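Local coordinates for N-glycosylase/DNA lyase (Methanocaldococcus jannaschii, PDB 3FHF), which is an N-glycosylase/DNA lyase of the helix-hairpin-helix superfamily of DNA glycosylases, with an all-helical fold, at residues K110-S115 with R123-R128; I11-E16 with W205-G210. All coordinates share one frame; numbering follows the deposited sequence.

Interaction 1 of 2, residues K110-S115 with R123-R128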
loop_
_atom_site.group_PDB
_atom_site.type_symbol
_atom_site.label_atom_id
_atom_site.label_comp_id
_atom_site.label_asym_id
_atom_site.label_seq_id
_atom_site.Cartn_x
_atom_site.Cartn_y
_atom_site.Cartn_z
ATOM N N LYS A 110 -6.547 12.727 -8.165
ATOM C CA LYS A 110 -6.551 11.884 -9.358
ATOM C C LYS A 110 -5.977 12.649 -10.553
ATOM O O LYS A 110 -5.111 12.146 -11.264
ATOM C CB LYS A 110 -7.972 11.397 -9.681
ATOM C CG LYS A 110 -8.042 10.530 -10.935
ATOM C CD LYS A 110 -9.448 10.024 -11.207
ATOM C CE LYS A 110 -9.489 9.214 -12.503
ATOM N NZ LYS A 110 -10.848 8.665 -12.789
ATOM N N ASP A 111 -6.453 13.871 -10.777
ATOM C CA ASP A 111 -5.953 14.670 -11.893
ATOM C C ASP A 111 -4.454 14.937 -11.760
ATOM O O ASP A 111 -3.732 14.933 -12.749
ATOM C CB ASP A 111 -6.701 16.002 -11.978
ATOM C CG ASP A 111 -8.191 15.816 -12.129
ATOM O OD1 ASP A 111 -8.604 14.900 -12.872
ATOM O OD2 ASP A 111 -8.947 16.589 -11.511
ATOM N N ILE A 112 -3.996 15.176 -10.536
ATOM C CA ILE A 112 -2.581 15.428 -10.295
ATOM C C ILE A 112 -1.760 14.177 -10.600
ATOM O O ILE A 112 -0.788 14.226 -11.354
ATOM C CB ILE A 112 -2.314 15.816 -8.822
ATOM C CG1 ILE A 112 -2.965 17.162 -8.500
ATOM C CG2 ILE A 112 -0.807 15.871 -8.567
ATOM C CD1 ILE A 112 -2.985 17.500 -7.008
ATOM N N VAL A 113 -2.148 13.057 -9.998
ATOM C CA VAL A 113 -1.429 11.799 -10.202
ATOM C C VAL A 113 -1.376 11.358 -11.669
ATOM O O VAL A 113 -0.332 10.919 -12.152
ATOM C CB VAL A 113 -2.050 10.659 -9.335
ATOM C CG1 VAL A 113 -1.525 9.292 -9.774
ATOM C CG2 VAL A 113 -1.705 10.887 -7.867
ATOM N N GLU A 114 -2.491 11.477 -12.382
ATOM C CA GLU A 114 -2.514 11.061 -13.781
ATOM C C GLU A 114 -1.764 12.005 -14.718
ATOM O O GLU A 114 -1.458 11.642 -15.854
ATOM C CB GLU A 114 -3.955 10.883 -14.263
ATOM C CG GLU A 114 -4.751 9.880 -13.449
ATOM C CD GLU A 114 -6.020 9.428 -14.153
ATOM O OE1 GLU A 114 -6.786 10.293 -14.640
ATOM O OE2 GLU A 114 -6.250 8.201 -14.212
ATOM N N SER A 115 -1.449 13.206 -14.243
ATOM C CA SER A 115 -0.738 14.171 -15.076
ATOM C C SER A 115 0.719 13.765 -15.274
ATOM O O SER A 115 1.332 14.113 -16.280
ATOM C CB SER A 115 -0.796 15.570 -14.445
ATOM O OG SER A 115 0.075 15.666 -13.326
ATOM N N ARG A 123 4.880 8.976 -7.557
ATOM C CA ARG A 123 5.242 8.580 -6.197
ATOM C C ARG A 123 6.160 9.625 -5.570
ATOM O O ARG A 123 6.002 9.981 -4.397
ATOM C CB ARG A 123 5.945 7.221 -6.198
ATOM C CG ARG A 123 6.351 6.757 -4.795
ATOM C CD ARG A 123 6.673 5.271 -4.738
ATOM N NE ARG A 123 7.755 4.897 -5.635
ATOM C CZ ARG A 123 8.148 3.647 -5.852
ATOM N NH1 ARG A 123 7.549 2.638 -5.226
ATOM N NH2 ARG A 123 9.122 3.402 -6.715
ATOM N N GLU A 124 7.115 10.113 -6.359
ATOM C CA GLU A 124 8.058 11.131 -5.895
ATOM C C GLU A 124 7.300 12.367 -5.418
ATOM O O GLU A 124 7.645 12.972 -4.402
ATOM C CB GLU A 124 9.018 11.540 -7.024
ATOM C CG GLU A 124 10.033 10.478 -7.453
ATOM C CD GLU A 124 10.885 10.933 -8.636
ATOM O OE1 GLU A 124 11.221 12.131 -8.695
ATOM O OE2 GLU A 124 11.227 10.095 -9.503
ATOM N N PHE A 125 6.271 12.759 -6.164
ATOM C CA PHE A 125 5.485 13.922 -5.779
ATOM C C PHE A 125 4.732 13.681 -4.473
ATOM O O PHE A 125 4.676 14.558 -3.601
ATOM C CB PHE A 125 4.486 14.295 -6.876
ATOM C CG PHE A 125 3.288 15.029 -6.361
ATOM C CD1 PHE A 125 2.090 14.356 -6.129
ATOM C CD2 PHE A 125 3.375 16.380 -6.033
ATOM C CE1 PHE A 125 0.992 15.016 -5.574
ATOM C CE2 PHE A 125 2.288 17.048 -5.477
ATOM C CZ PHE A 125 1.091 16.364 -5.245
ATOM N N LEU A 126 4.141 12.497 -4.344
ATOM C CA LEU A 126 3.381 12.162 -3.144
ATOM C C LEU A 126 4.260 12.220 -1.901
ATOM O O LEU A 126 3.889 12.821 -0.886
ATOM C CB LEU A 126 2.752 10.766 -3.285
ATOM C CG LEU A 126 1.668 10.637 -4.366
ATOM C CD1 LEU A 126 1.337 9.160 -4.587
ATOM C CD2 LEU A 126 0.423 11.416 -3.942
ATOM N N VAL A 127 5.431 11.602 -1.978
ATOM C CA VAL A 127 6.339 11.594 -0.838
ATOM C C VAL A 127 6.816 12.997 -0.451
ATOM O O VAL A 127 6.690 13.408 0.702
ATOM C CB VAL A 127 7.576 10.713 -1.120
ATOM C CG1 VAL A 127 8.505 10.717 0.090
ATOM C CG2 VAL A 127 7.133 9.289 -1.448
ATOM N N ARG A 128 7.336 13.737 -1.425
ATOM C CA ARG A 128 7.866 15.080 -1.186
ATOM C C ARG A 128 6.883 16.170 -0.744
ATOM O O ARG A 128 7.242 17.050 0.042
ATOM C CB ARG A 128 8.595 15.564 -2.442
ATOM C CG ARG A 128 9.826 14.756 -2.807
ATOM C CD ARG A 128 10.953 15.027 -1.833
ATOM N NE ARG A 128 11.426 16.408 -1.926
ATOM C CZ ARG A 128 12.238 16.976 -1.040
ATOM N NH1 ARG A 128 12.662 16.281 0.011
ATOM N NH2 ARG A 128 12.636 18.233 -1.207
#

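Interaction 2 of 2, residues I11-E16 with W205-G210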
loop_
_atom_site.group_PDB
_atom_site.type_symbol
_atom_site.label_atom_id
_atom_site.label_comp_id
_atom_site.label_asym_id
_atom_site.label_seq_id
_atom_site.Cartn_x
_atom_site.Cartn_y
_atom_site.Cartn_z
ATOM N N ILE A 11 8.774 -19.986 -4.415
ATOM C CA ILE A 11 8.356 -19.877 -5.805
ATOM C C ILE A 11 7.328 -20.961 -6.094
ATOM O O ILE A 11 6.303 -20.702 -6.719
ATOM C CB ILE A 11 9.548 -20.048 -6.777
ATOM C CG1 ILE A 11 10.554 -18.907 -6.591
ATOM C CG2 ILE A 11 9.045 -20.076 -8.220
ATOM C CD1 ILE A 11 9.992 -17.524 -6.921
ATOM N N LYS A 12 7.607 -22.170 -5.619
ATOM C CA LYS A 12 6.728 -23.321 -5.823
ATOM C C LYS A 12 5.360 -23.132 -5.177
ATOM O O LYS A 12 4.343 -23.502 -5.755
ATOM C CB LYS A 12 7.382 -24.582 -5.265
ATOM C CG LYS A 12 6.648 -25.861 -5.604
ATOM C CD LYS A 12 7.384 -27.080 -5.065
ATOM C CE LYS A 12 6.722 -28.366 -5.528
ATOM N NZ LYS A 12 6.701 -28.453 -7.014
ATOM N N LYS A 13 5.347 -22.574 -3.971
ATOM C CA LYS A 13 4.104 -22.315 -3.251
ATOM C C LYS A 13 3.244 -21.289 -3.993
ATOM O O LYS A 13 2.035 -21.462 -4.142
ATOM C CB LYS A 13 4.413 -21.791 -1.846
ATOM C CG LYS A 13 3.179 -21.472 -1.013
ATOM C CD LYS A 13 2.263 -22.687 -0.856
ATOM C CE LYS A 13 1.141 -22.406 0.143
ATOM N NZ LYS A 13 0.318 -23.619 0.432
ATOM N N ILE A 14 3.869 -20.210 -4.448
ATOM C CA ILE A 14 3.134 -19.182 -5.173
ATOM C C ILE A 14 2.527 -19.745 -6.460
ATOM O O ILE A 14 1.396 -19.416 -6.812
ATOM C CB ILE A 14 4.047 -17.973 -5.480
ATOM C CG1 ILE A 14 4.362 -17.245 -4.171
ATOM C CG2 ILE A 14 3.366 -17.019 -6.464
ATOM C CD1 ILE A 14 5.441 -16.179 -4.286
ATOM N N GLU A 15 3.273 -20.595 -7.162
ATOM C CA GLU A 15 2.760 -21.200 -8.390
ATOM C C GLU A 15 1.576 -22.091 -8.026
ATOM O O GLU A 15 0.640 -22.258 -8.809
ATOM C CB GLU A 15 3.841 -22.038 -9.076
ATOM C CG GLU A 15 4.995 -21.228 -9.658
ATOM C CD GLU A 15 4.585 -20.365 -10.844
ATOM O OE1 GLU A 15 3.420 -20.461 -11.286
ATOM O OE2 GLU A 15 5.437 -19.593 -11.342
ATOM N N GLU A 16 1.626 -22.666 -6.831
ATOM C CA GLU A 16 0.545 -23.521 -6.357
ATOM C C GLU A 16 -0.705 -22.664 -6.120
ATOM O O GLU A 16 -1.820 -23.049 -6.482
ATOM C CB GLU A 16 0.965 -24.204 -5.060
ATOM C CG GLU A 16 0.726 -25.698 -5.051
ATOM C CD GLU A 16 1.664 -26.430 -4.106
ATOM O OE1 GLU A 16 1.573 -26.210 -2.879
ATOM O OE2 GLU A 16 2.496 -27.223 -4.597
ATOM N N TRP A 205 0.832 -11.488 1.331
ATOM C CA TRP A 205 -0.011 -11.299 2.504
ATOM C C TRP A 205 -0.880 -12.532 2.722
ATOM O O TRP A 205 -1.094 -12.957 3.860
ATOM C CB TRP A 205 -0.900 -10.055 2.380
ATOM C CG TRP A 205 -0.278 -8.825 2.974
ATOM C CD1 TRP A 205 0.235 -7.753 2.300
ATOM C CD2 TRP A 205 -0.075 -8.557 4.367
ATOM N NE1 TRP A 205 0.748 -6.835 3.189
ATOM C CE2 TRP A 205 0.569 -7.304 4.463
ATOM C CE3 TRP A 205 -0.375 -9.255 5.543
ATOM C CZ2 TRP A 205 0.919 -6.731 5.694
ATOM C CZ3 TRP A 205 -0.026 -8.687 6.767
ATOM C CH2 TRP A 205 0.614 -7.437 6.830
ATOM N N TYR A 206 -1.372 -13.124 1.638
ATOM C CA TYR A 206 -2.214 -14.299 1.789
ATOM C C TYR A 206 -1.442 -15.445 2.426
ATOM O O TYR A 206 -1.987 -16.179 3.251
ATOM C CB TYR A 206 -2.786 -14.751 0.450
ATOM C CG TYR A 206 -3.552 -16.041 0.575
ATOM C CD1 TYR A 206 -2.937 -17.267 0.332
ATOM C CD2 TYR A 206 -4.880 -16.041 0.991
ATOM C CE1 TYR A 206 -3.629 -18.464 0.502
ATOM C CE2 TYR A 206 -5.577 -17.225 1.166
ATOM C CZ TYR A 206 -4.946 -18.431 0.921
ATOM O OH TYR A 206 -5.633 -19.606 1.108
ATOM N N LEU A 207 -0.178 -15.595 2.046
ATOM C CA LEU A 207 0.668 -16.645 2.610
ATOM C C LEU A 207 0.902 -16.408 4.097
ATOM O O LEU A 207 1.064 -17.347 4.867
ATOM C CB LEU A 207 2.021 -16.684 1.901
ATOM C CG LEU A 207 2.052 -17.357 0.529
ATOM C CD1 LEU A 207 3.392 -17.088 -0.151
ATOM C CD2 LEU A 207 1.821 -18.846 0.703
ATOM N N ARG A 208 0.905 -15.141 4.493
ATOM C CA ARG A 208 1.142 -14.767 5.878
ATOM C C ARG A 208 -0.109 -14.797 6.762
ATOM O O ARG A 208 -0.029 -15.109 7.950
ATOM C CB ARG A 208 1.753 -13.360 5.910
ATOM C CG ARG A 208 2.400 -12.954 7.223
ATOM C CD ARG A 208 2.888 -11.500 7.143
ATOM N NE ARG A 208 3.969 -11.322 6.169
ATOM C CZ ARG A 208 4.023 -10.339 5.276
ATOM N NH1 ARG A 208 3.053 -9.432 5.214
ATOM N NH2 ARG A 208 5.054 -10.251 4.449
ATOM N N THR A 209 -1.267 -14.501 6.186
ATOM C CA THR A 209 -2.486 -14.432 6.972
ATOM C C THR A 209 -3.684 -15.237 6.482
ATOM O O THR A 209 -4.636 -15.440 7.233
ATOM C CB THR A 209 -2.945 -12.976 7.097
ATOM O OG1 THR A 209 -3.332 -12.492 5.804
ATOM C CG2 THR A 209 -1.809 -12.098 7.655
ATOM N N GLY A 210 -3.658 -15.677 5.232
ATOM C CA GLY A 210 -4.789 -16.426 4.714
ATOM C C GLY A 210 -5.921 -15.494 4.328
ATOM O O GLY A 210 -7.029 -15.936 4.020
#

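Interaction 1 of 2, residues K110-S115 with R123-R128
Ile112 and Phe125 meet because chi1 turns a methyl of Ile112 and the ring of Phe125 toward each other. In Ile112, CG2 lies anti to the backbone N and CG1 lies beside that N (chi1 -66°). In Phe125, CG is also anti to its backbone N (chi1 154°), which carries the ring out toward helix 109-115. The methyl CG2 of Ile112 touches the ring at an oblique angle, 3.6 Å from CE1 of Phe125. The same CG2 is 3.9 Å from Phe125 CZ and 4.1 Å from Phe125 CD1, so the methyl sits against the CD1, CE1 and CZ part of the ring. The two side chains cross at about a right angle. A looser apolar contact lies next to it, where Val113 CG2 approaches Leu126 CD2 at 4.5 Å.

Helices 109-115 and 119-129 follow each other in the chain and are joined by a short connection. They belong to the all-helical fold of a DNA glycosylase of the helix-hairpin-helix clan. Phe106, just before helix 109-115, packs edge-to-face with Phe125 and also touches Ile112. On the deeper side, Val113 rests on Trp44 of helix 41-54, and Leu126 on Phe141 of helix 135-144.

Within segment 110-115, the carbonyl O of Ile112 accepts two bonds. Ser115 OG donates at 2.6 Å, tilted 16° from the carbonyl plane, and Ser115 N donates at 3.1 Å.

Interaction 2 of 2, residues I11-E16 with W205-G210
Leu207 reaches across to helix 5-18, and its two methyls divide between Lys13 and Ile14. Its CB points toward that helix. From CB, chi1 of -78° sets CG beside the backbone N and anti to the carbonyl carbon. CG then forks. CD1 goes to Ile14, where its partner is CG1 at 4.1 Å, and these two side chains cross at about a right angle. CD2 goes to the aliphatic part of Lys13. It lies 3.4 Å from Lys13 CG, a carbon pair tighter than usual van der Waals contact, and 3.7 Å from Lys13 CE.

Lys13 begins with CG anti to its backbone N and then bends at chi2 (58°). The bend keeps CG and CE both near the same leucine methyl. Lys13 and Leu207 run past each other in opposite directions, and Lys13 contributes its methylenes to the contact.

The contact joins the first and last helices of this all-helical glycosylase. Helix 5-18 lies near the N-terminus, and helix 197-209 ends shortly before the C-terminus. Leu207 also touches Leu10 and Leu17 of helix 5-18, and Tyr206 touches Leu17. Ile14, which is buried, also touches Val193 and Leu195, in the loop leading into helix 197-209.

Beyond the contact, Arg208 NH1 sits over the centre of the Trp205 ring, 3.1 Å above the plane, while Arg208 NH2 makes a salt bridge to Glu160. Gly210 takes a positive phi (79°) just after the helix. A CB at these backbone angles would press against the carbonyl O of Thr209, so the lack of a side chain suits the turn. Gly210 N bonds to Tyr206 O at 2.6 Å.

Overall arrangement
Interactions 1 and 2 lie on opposite sides of the chain's centre. Their own centres are about 32 Å apart, their nearest atoms are about 14 Å apart, and they do not touch. Along the sequence, interaction 1 is nested inside the long loop that interaction 2 closes. Interaction 1 is local: only 7 residues separate its segments, and it pairs successive helices. Interaction 2 is long-range: 188 residues lie between its segments, and it joins the N-terminal helix 5-18 to the C-terminal helix 197-209. Both are helix-to-helix contacts made through carbon atoms in a single-chain assembly. Interaction 1 is centred about 15 Å from the centre of the chain, and interaction 2 about 18 Å.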